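Local coordinates for tetratricopeptide repeat domain protein (Salinibacter ruber, PDB 3MA5) that is of unknown function, but its tetratricopeptide repeat domain, the part present here, probably serves as a helical scaffold for binding other proteins or peptides, at residues Phe8-Leu13 and Glu31-Thr36. Residues are numbered along the deposited sequence; the frame is centred on the assembly and turned at random.
Sequences FTRYAL and EELVET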
# COMPACT_ATOMS: atom_id res chain seq x y z
N PHE A 8 -12.08 0.58 -6.41
CA PHE A 8 -12.18 -0.73 -5.80
C PHE A 8 -11.99 -1.85 -6.81
O PHE A 8 -11.31 -2.84 -6.53
CB PHE A 8 -13.53 -0.95 -5.10
CG PHE A 8 -13.69 -2.35 -4.54
CD1 PHE A 8 -13.00 -2.75 -3.39
CD2 PHE A 8 -14.45 -3.29 -5.22
CE1 PHE A 8 -13.05 -4.07 -2.94
CE2 PHE A 8 -14.51 -4.61 -4.77
CZ PHE A 8 -13.81 -5.00 -3.63
N THR A 9 -12.58 -1.72 -7.99
CA THR A 9 -12.45 -2.80 -8.96
C THR A 9 -10.98 -3.20 -9.16
O THR A 9 -10.62 -4.35 -8.91
CB THR A 9 -13.12 -2.41 -10.31
OG1 THR A 9 -14.54 -2.39 -10.13
CG2 THR A 9 -12.77 -3.41 -11.40
N ARG A 10 -10.14 -2.26 -9.59
CA ARG A 10 -8.73 -2.59 -9.79
C ARG A 10 -7.99 -2.86 -8.49
O ARG A 10 -7.03 -3.61 -8.47
CB ARG A 10 -8.00 -1.52 -10.63
CG ARG A 10 -8.57 -0.13 -10.58
CD ARG A 10 -8.39 0.52 -11.93
NE ARG A 10 -7.38 1.57 -11.91
CZ ARG A 10 -7.54 2.75 -11.33
NH1 ARG A 10 -8.69 3.03 -10.73
NH2 ARG A 10 -6.56 3.64 -11.35
N TYR A 11 -8.42 -2.24 -7.40
CA TYR A 11 -7.78 -2.53 -6.13
C TYR A 11 -7.94 -4.05 -5.87
O TYR A 11 -6.96 -4.77 -5.71
CB TYR A 11 -8.45 -1.73 -5.00
CG TYR A 11 -8.06 -2.20 -3.62
CD1 TYR A 11 -6.98 -1.63 -2.95
CD2 TYR A 11 -8.76 -3.23 -3.00
CE1 TYR A 11 -6.60 -2.08 -1.69
CE2 TYR A 11 -8.39 -3.68 -1.74
CZ TYR A 11 -7.31 -3.10 -1.09
OH TYR A 11 -6.94 -3.53 0.16
N ALA A 12 -9.19 -4.52 -5.85
CA ALA A 12 -9.48 -5.93 -5.64
C ALA A 12 -8.75 -6.75 -6.70
O ALA A 12 -8.24 -7.83 -6.43
CB ALA A 12 -10.99 -6.18 -5.71
N LEU A 13 -8.71 -6.21 -7.92
CA LEU A 13 -8.03 -6.85 -9.03
C LEU A 13 -6.59 -7.11 -8.57
O LEU A 13 -6.16 -8.26 -8.45
CB LEU A 13 -8.02 -5.89 -10.22
CG LEU A 13 -7.68 -6.33 -11.65
CD1 LEU A 13 -6.96 -7.65 -11.66
CD2 LEU A 13 -8.98 -6.42 -12.42
N GLU A 31 0.69 1.10 -7.91
CA GLU A 31 1.38 2.36 -8.13
C GLU A 31 0.52 3.34 -8.89
O GLU A 31 0.50 4.53 -8.59
CB GLU A 31 2.68 2.13 -8.90
CG GLU A 31 3.94 2.24 -8.05
CD GLU A 31 5.13 1.53 -8.69
OE1 GLU A 31 5.24 1.60 -9.92
OE2 GLU A 31 5.94 0.92 -7.96
N GLU A 32 -0.19 2.80 -9.87
CA GLU A 32 -1.10 3.55 -10.73
C GLU A 32 -2.22 4.16 -9.86
O GLU A 32 -2.48 5.36 -9.89
CB GLU A 32 -1.66 2.57 -11.74
CG GLU A 32 -2.61 3.11 -12.76
CD GLU A 32 -3.28 1.95 -13.48
OE1 GLU A 32 -3.95 1.15 -12.78
OE2 GLU A 32 -3.13 1.83 -14.73
N LEU A 33 -2.85 3.29 -9.08
CA LEU A 33 -3.92 3.67 -8.17
C LEU A 33 -3.49 4.76 -7.24
O LEU A 33 -4.26 5.66 -6.93
CB LEU A 33 -4.29 2.49 -7.29
CG LEU A 33 -5.50 1.66 -7.64
CD1 LEU A 33 -5.60 0.56 -6.61
CD2 LEU A 33 -6.74 2.52 -7.63
N VAL A 34 -2.27 4.67 -6.74
CA VAL A 34 -1.78 5.66 -5.82
C VAL A 34 -1.65 7.06 -6.42
O VAL A 34 -1.73 8.06 -5.70
CB VAL A 34 -0.46 5.19 -5.20
CG1 VAL A 34 0.33 6.36 -4.67
CG2 VAL A 34 -0.76 4.26 -4.04
N GLU A 35 -1.48 7.15 -7.73
CA GLU A 35 -1.35 8.46 -8.35
C GLU A 35 -2.66 8.92 -8.99
O GLU A 35 -2.92 10.13 -9.06
CB GLU A 35 -0.19 8.48 -9.36
CG GLU A 35 -0.13 7.32 -10.33
CD GLU A 35 1.26 7.14 -10.95
OE1 GLU A 35 2.20 7.87 -10.54
OE2 GLU A 35 1.42 6.27 -11.85
N THR A 36 -3.49 7.99 -9.44
CA THR A 36 -4.77 8.36 -10.03
C THR A 36 -5.77 8.71 -8.93
O THR A 36 -6.40 9.76 -8.98
CB THR A 36 -5.36 7.23 -10.91
OG1 THR A 36 -5.49 6.02 -10.16
CG2 THR A 36 -4.47 6.99 -12.12
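Arg10 reaches from helix 7-19 to Glu32, Leu33 and Thr36 on helix 23-36. The two helices form the antiparallel hairpin of a tetratricopeptide repeat, predicted to span residues 7-40. Their short segments run at 155° to each other, and their axes stay 10.6 Å apart at closest approach. Arg10 and Leu33 supply most of the contact between them.

The Arg10 chain bends at chi2 and chi3, which lays its guanidinium against the facing helix. Two oxygens meet the rim of this group at different places, Glu32 OE1 beside NE and Thr36 OG1 beyond NH2. NH2 gives a hydrogen bond to Thr36 OG1 at 2.9 Å; the acceptor lies close to the guanidinium plane, but the N-H...O angle of 137° makes the bond clearly bent. Glu32 comes in at about a right angle to the arginine chain, and its extended chain carries the carboxylate out to Arg10 NE. Its OE1 forms a salt bridge with NE at 3.6 Å, and the carboxylate is turned 51° from the guanidinium plane, so the two do not pair flat.

Leu33 packs against a face of the same group. Its CD2 lies over one guanidinium face, offset toward the rim and 3.7 Å from Arg10 NH1. Leu33 also touches Thr43 of helix 42-53, in the predicted second repeat. Arg10 NH1 also has a weak, long ion pair with Asp37 OD2.

The second branch of Leu33 serves Tyr11, whose ring leads away from the facing helix. The touch is therefore at the base of the tyrosine: Leu33 CD1 lies 3.8 Å from Tyr11 CA and 4.0 Å from Tyr11 CB.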